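Local atomic coordinates of N-acetylmuramoyl-L-alanine amidase (Clostridium intestinale URNW, PDB entry 6SRT), a protein that probably cleaves the bond between N-acetylmuramic acid and L-alanine in bacterial peptidoglycan, as a zinc-dependent endolysin amidase. Residues P41-Y46 and I138-R143; L128-M133 and A164-K169. One frame throughout, in Å; residues are numbered along the deposited sequence. Where two conformers were deposited one is given.

Contact 1: residues P41-Y46 and I138-R143; sequences PNMIVY and ITDLKR
I138 leads into the parallel pairing of strands 43-46 and 140-143 by laying its branched side chain against the residues that lead into the other strand: CG2 rests 3.8 Å from N42 O, while CD1 reaches back to the P41 ring. One residue on, the backbone N of T139 is linked to N42 O through a water that accepts from the one and donates to the other. D140 then starts the regular bonding, its carbonyl O receiving I44 N at 3.0 Å. L141 turns to the other face, where CD2 packs on I44 CD1 (3.8 Å) and CB sits at the edge of the Y46 ring; the I44 CG2 methyl lies over one face of that ring. K142 bonds through both its backbone N and its backbone O: N donates to I44 O at 2.8 Å, and O accepts from Y46 N at 2.9 Å. Its chain folds back at chi2 (-80°), bringing NZ 2.7 Å from D140 OD1 on the syn side of a carboxylate whose CG stands anti to the backbone N (chi1 -171°), a salt bridge within one edge strand. R143 closes the pairing beside Y46 and sends its guanidinium to D146. The same two strands run on into zinc ligands, H47 after Y46 and H144 after R143. Backbone bonds that fix the register here therefore probably help to set the spacing of two metal-binding histidines, while D140 and K142 pair on the face that also carries M43 and V45, and I44 and L141 pack on the other.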
loop_
_atom_site.group_PDB
_atom_site.type_symbol
_atom_site.label_atom_id
_atom_site.label_comp_id
_atom_site.label_asym_id
_atom_site.label_seq_id
_atom_site.Cartn_x
_atom_site.Cartn_y
_atom_site.Cartn_z
ATOM N N PRO A 41 12.095 5.915 -3.026
ATOM C CA PRO A 41 11.276 5.836 -1.831
ATOM C C PRO A 41 12.041 6.021 -0.535
ATOM O O PRO A 41 13.117 5.432 -0.359
ATOM C CB PRO A 41 10.663 4.436 -1.935
ATOM C CG PRO A 41 11.647 3.666 -2.788
ATOM C CD PRO A 41 12.151 4.671 -3.784
ATOM N N ASN A 42 11.472 6.821 0.347
ATOM C CA ASN A 42 11.978 7.003 1.709
ATOM C C ASN A 42 10.849 6.980 2.724
ATOM O O ASN A 42 11.062 7.368 3.890
ATOM C CB ASN A 42 12.895 8.182 1.826
ATOM C CG ASN A 42 12.171 9.496 1.589
ATOM O OD1 ASN A 42 10.954 9.567 1.502
ATOM N ND2 ASN A 42 12.943 10.579 1.494
ATOM N N MET A 43 9.662 6.510 2.330
ATOM C CA MET A 43 8.405 6.573 3.134
ATOM C C MET A 43 7.578 5.367 2.714
ATOM O O MET A 43 7.649 4.924 1.553
ATOM C CB MET A 43 7.671 7.891 2.866
ATOM C CG MET A 43 6.508 8.116 3.747
ATOM S SD MET A 43 5.585 9.555 3.120
ATOM C CE MET A 43 6.718 10.834 3.658
ATOM N N ILE A 44 6.782 4.840 3.666
ATOM C CA ILE A 44 5.689 3.922 3.381
ATOM C C ILE A 44 4.401 4.593 3.883
ATOM O O ILE A 44 4.380 5.095 4.992
ATOM C CB ILE A 44 5.891 2.572 4.076
ATOM C CG1 ILE A 44 7.082 1.842 3.528
ATOM C CG2 ILE A 44 4.632 1.726 4.043
ATOM C CD1 ILE A 44 7.553 0.738 4.381
ATOM N N VAL A 45 3.403 4.609 3.022
ATOM C CA VAL A 45 2.074 5.202 3.315
ATOM C C VAL A 45 1.010 4.101 3.270
ATOM O O VAL A 45 0.900 3.356 2.263
ATOM C CB VAL A 45 1.700 6.332 2.355
ATOM C CG1 VAL A 45 0.324 6.884 2.674
ATOM C CG2 VAL A 45 2.717 7.450 2.379
ATOM N N TYR A 46 0.236 4.008 4.368
ATOM C CA TYR A 46 -0.826 3.009 4.498
ATOM C C TYR A 46 -2.188 3.594 4.118
ATOM O O TYR A 46 -2.544 4.714 4.493
ATOM C CB TYR A 46 -0.919 2.474 5.932
ATOM C CG TYR A 46 0.348 1.795 6.403
ATOM C CD1 TYR A 46 0.627 0.526 5.983
ATOM C CD2 TYR A 46 1.258 2.395 7.235
ATOM C CE1 TYR A 46 1.790 -0.148 6.327
ATOM C CE2 TYR A 46 2.375 1.740 7.645
ATOM C CZ TYR A 46 2.680 0.482 7.167
ATOM O OH TYR A 46 3.883 -0.054 7.566
ATOM N N ILE A 138 14.198 2.236 4.802
ATOM C CA ILE A 138 13.085 3.142 5.152
ATOM C C ILE A 138 12.777 2.981 6.628
ATOM O O ILE A 138 12.599 1.852 7.122
ATOM C CB ILE A 138 11.842 2.824 4.279
ATOM C CG1 ILE A 138 12.165 3.146 2.809
ATOM C CG2 ILE A 138 10.655 3.639 4.752
ATOM C CD1 ILE A 138 11.087 2.686 1.839
ATOM N N THR A 139 12.659 4.137 7.308
ATOM C CA THR A 139 12.220 4.236 8.718
ATOM C C THR A 139 10.926 5.056 8.898
ATOM O O THR A 139 10.371 5.026 9.983
ATOM C CB THR A 139 13.372 4.801 9.551
ATOM O OG1 THR A 139 13.698 6.085 9.011
ATOM C CG2 THR A 139 14.554 3.866 9.582
ATOM N N ASP A 140 10.463 5.742 7.869
ATOM C CA ASP A 140 9.356 6.667 7.944
ATOM C C ASP A 140 8.047 6.002 7.494
ATOM O O ASP A 140 7.898 5.726 6.290
ATOM C CB ASP A 140 9.630 7.867 7.078
ATOM C CG ASP A 140 8.661 8.992 7.223
ATOM O OD1 ASP A 140 7.762 8.911 8.065
ATOM O OD2 ASP A 140 8.815 10.006 6.504
ATOM N N LEU A 141 7.198 5.695 8.446
ATOM C CA LEU A 141 5.876 5.104 8.252
ATOM C C LEU A 141 4.826 6.149 8.473
ATOM O O LEU A 141 4.854 6.850 9.507
ATOM C CB LEU A 141 5.618 3.917 9.185
ATOM C CG LEU A 141 6.635 2.796 9.177
ATOM C CD1 LEU A 141 6.208 1.610 10.009
ATOM C CD2 LEU A 141 7.060 2.318 7.838
ATOM N N LYS A 142 3.884 6.228 7.550
ATOM C CA LYS A 142 2.826 7.232 7.629
ATOM C C LYS A 142 1.479 6.687 7.211
ATOM O O LYS A 142 1.390 5.773 6.387
ATOM C CB LYS A 142 3.106 8.457 6.740
ATOM C CG LYS A 142 4.332 9.279 7.137
ATOM C CD LYS A 142 3.969 10.183 8.302
ATOM C CE LYS A 142 5.068 10.691 9.240
ATOM N NZ LYS A 142 6.167 11.106 8.401
ATOM N N ARG A 143 0.420 7.213 7.777
ATOM C CA ARG A 143 -0.928 6.977 7.288
ATOM C C ARG A 143 -1.210 7.946 6.128
ATOM O O ARG A 143 -0.660 9.079 6.117
ATOM C CB ARG A 143 -1.933 7.276 8.387
ATOM C CG ARG A 143 -1.751 6.359 9.588
ATOM C CD ARG A 143 -2.581 6.744 10.751
ATOM N NE ARG A 143 -2.062 7.982 11.246
ATOM C CZ ARG A 143 -2.549 8.614 12.313
ATOM N NH1 ARG A 143 -3.486 8.055 13.059
ATOM N NH2 ARG A 143 -2.083 9.822 12.584
HETATM O O HOH W 1 12.841 6.607 5.870
HETATM O O HOH W 2 10.676 10.105 4.697
#

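Contact 2: residues L128-M133 and A164-K169; sequences LSRYLM and AKLNVK
The Schellman motif that ends helix 159-165 presents L166 to the flank of helix 119-136, so the C-terminal tail of the chain docks on a long helix that packs against the central sheet. N167, with a positive phi of 62°, turns the chain there, and its N bonds back to A164 O. L166 carries most of the contact, and its two methyls part to different neighbours: CD1 meets S129 CB at 3.7 Å and M133 SD at 4.0 Å, whereas CD2 lies against R130 CB at 3.8 Å. R130 and L166 overlap flank to flank, each reaching toward the other's backbone. Torsions chi2 (51°) and chi3 (56°) bend the arginine forward along its helix, toward the C-terminal end, so that M133 SD lies above one face of the guanidinium, offset toward its rim, and NH1 bonds to N134. The carbonyl of L166 comes up at the guanidinium edge, with O 2.8 Å from R130 NH2. A water joins the same nitrogen to the turn, accepting from R130 NH2 and donating to N167 O at 3.0 Å. S129 faces the leucine with carbon alone, its OG being bonded to L125 O one turn earlier. Beyond the turn V168 extends the apolar patch, and L141 of the edge strand also touches M133, L166 and V168. M133, bent at chi3, ends with CE 3.6 Å from V168 CG2.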
loop_
_atom_site.group_PDB
_atom_site.type_symbol
_atom_site.label_atom_id
_atom_site.label_comp_id
_atom_site.label_asym_id
_atom_site.label_seq_id
_atom_site.Cartn_x
_atom_site.Cartn_y
_atom_site.Cartn_z
ATOM N N LEU A 128 5.431 -7.448 5.007
ATOM C CA LEU A 128 5.701 -6.651 3.818
ATOM C C LEU A 128 6.401 -5.347 4.221
ATOM O O LEU A 128 7.362 -4.921 3.525
ATOM C CB LEU A 128 4.369 -6.298 3.142
ATOM C CG LEU A 128 4.479 -5.388 1.919
ATOM C CD1 LEU A 128 5.259 -6.012 0.794
ATOM C CD2 LEU A 128 3.077 -5.001 1.431
ATOM N N SER A 129 5.949 -4.705 5.283
ATOM C CA SER A 129 6.618 -3.455 5.699
ATOM C C SER A 129 8.094 -3.723 6.060
ATOM O O SER A 129 8.946 -2.942 5.625
ATOM C CB SER A 129 5.881 -2.817 6.847
ATOM O OG SER A 129 4.533 -2.492 6.523
ATOM N N ARG A 130 8.361 -4.751 6.830
ATOM C CA ARG A 130 9.744 -5.021 7.213
ATOM C C ARG A 130 10.597 -5.320 5.975
ATOM O O ARG A 130 11.746 -4.889 5.850
ATOM C CB ARG A 130 9.806 -6.116 8.257
ATOM C CG ARG A 130 11.216 -6.600 8.629
ATOM C CD ARG A 130 12.158 -5.491 8.994
ATOM N NE ARG A 130 11.694 -4.626 10.096
ATOM C CZ ARG A 130 12.142 -3.408 10.348
ATOM N NH1 ARG A 130 13.076 -2.859 9.544
ATOM N NH2 ARG A 130 11.723 -2.723 11.397
ATOM N N TYR A 131 10.044 -6.069 5.030
ATOM C CA TYR A 131 10.735 -6.335 3.761
ATOM C C TYR A 131 11.149 -5.028 3.063
ATOM O O TYR A 131 12.324 -4.863 2.660
ATOM C CB TYR A 131 9.867 -7.203 2.846
ATOM C CG TYR A 131 10.248 -7.123 1.380
ATOM C CD1 TYR A 131 11.368 -7.728 0.830
ATOM C CD2 TYR A 131 9.367 -6.483 0.504
ATOM C CE1 TYR A 131 11.676 -7.576 -0.540
ATOM C CE2 TYR A 131 9.632 -6.322 -0.810
ATOM C CZ TYR A 131 10.747 -6.908 -1.336
ATOM O OH TYR A 131 10.985 -6.738 -2.675
ATOM N N LEU A 132 10.209 -4.100 2.918
ATOM C CA LEU A 132 10.509 -2.825 2.266
ATOM C C LEU A 132 11.462 -1.976 3.072
ATOM O O LEU A 132 12.328 -1.309 2.496
ATOM C CB LEU A 132 9.207 -2.071 1.986
ATOM C CG LEU A 132 8.241 -2.732 0.996
ATOM C CD1 LEU A 132 6.911 -1.993 1.003
ATOM C CD2 LEU A 132 8.811 -2.797 -0.407
ATOM N N MET A 133 11.248 -1.980 4.386
ATOM C CA MET A 133 12.120 -1.149 5.245
ATOM C C MET A 133 13.577 -1.596 5.148
ATOM O O MET A 133 14.490 -0.767 5.039
ATOM C CB MET A 133 11.628 -1.225 6.675
ATOM C CG MET A 133 10.305 -0.515 6.908
ATOM S SD MET A 133 9.500 -0.925 8.420
ATOM C CE MET A 133 10.462 0.063 9.567
ATOM N N ALA A 164 4.813 -0.320 16.589
ATOM C CA ALA A 164 5.373 -1.013 17.763
ATOM C C ALA A 164 6.004 -2.347 17.356
ATOM O O ALA A 164 7.169 -2.617 17.763
ATOM C CB ALA A 164 4.334 -1.185 18.837
ATOM N N LYS A 165 5.316 -3.156 16.539
ATOM C CA LYS A 165 5.859 -4.434 16.096
ATOM C C LYS A 165 7.105 -4.239 15.240
ATOM O O LYS A 165 7.976 -5.106 15.288
ATOM C CB LYS A 165 4.798 -5.200 15.342
ATOM C CG LYS A 165 3.718 -5.750 16.270
ATOM C CD LYS A 165 2.592 -6.484 15.637
ATOM C CE LYS A 165 1.906 -7.384 16.657
ATOM N NZ LYS A 165 0.704 -8.051 16.099
ATOM N N LEU A 166 7.155 -3.173 14.474
ATOM C CA LEU A 166 8.328 -2.887 13.616
ATOM C C LEU A 166 9.416 -2.117 14.339
ATOM O O LEU A 166 10.443 -1.819 13.719
ATOM C CB LEU A 166 7.826 -2.143 12.396
ATOM C CG LEU A 166 6.950 -2.945 11.465
ATOM C CD1 LEU A 166 6.230 -2.056 10.448
ATOM C CD2 LEU A 166 7.730 -4.022 10.711
ATOM N N ASN A 167 9.215 -1.767 15.598
ATOM C CA ASN A 167 10.218 -1.034 16.399
ATOM C C ASN A 167 10.491 0.322 15.758
ATOM O O ASN A 167 11.683 0.725 15.675
ATOM C CB ASN A 167 11.500 -1.844 16.598
ATOM C CG ASN A 167 12.432 -1.201 17.614
ATOM O OD1 ASN A 167 11.974 -0.558 18.570
ATOM N ND2 ASN A 167 13.710 -1.388 17.429
ATOM N N VAL A 168 9.449 1.043 15.385
ATOM C CA VAL A 168 9.564 2.416 14.844
ATOM C C VAL A 168 8.930 3.368 15.844
ATOM O O VAL A 168 7.805 3.128 16.233
ATOM C CB VAL A 168 8.690 2.483 13.569
ATOM C CG1 VAL A 168 8.466 3.898 13.123
ATOM C CG2 VAL A 168 9.342 1.714 12.517
ATOM N N LYS A 169 9.590 4.470 16.146
ATOM C CA LYS A 169 9.099 5.411 17.181
ATOM C C LYS A 169 8.369 6.591 16.555
ATOM O O LYS A 169 7.631 7.328 17.234
ATOM C CB LYS A 169 10.283 5.986 17.953
ATOM C CG LYS A 169 11.172 5.007 18.689
ATOM C CD LYS A 169 10.805 4.776 20.139
ATOM C CE LYS A 169 11.950 4.188 20.934
ATOM N NZ LYS A 169 12.521 2.988 20.268
ATOM O OXT LYS A 169 8.532 6.861 15.414
HETATM O O HOH W 3 12.719 -0.323 13.099
#

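The centres of contacts 1 and 2 lie 10 Å apart, and their segments alternate along the chain: 41-46, 128-133, 138-143, 164-169. Helix 119-136 leads into edge strand 140-143, which is followed by helix 159-165. Helix 119-136 packs on I44, Y46 and L141, and helix 159-165 on Y46 and L141, covering that sheet face between them. The contacts meet directly: Y46 OH is 2.7 Å from S129 OG, probably hydrogen-bonded, and L141 CD1 packs on L166 CD1 at 3.7 Å. I138 N probably bonds to M133 O. Contact 1 thus joins the strands that lead to zinc ligands H47 and H144, and contact 2 closes the helical layer over them, on the side away from the metal.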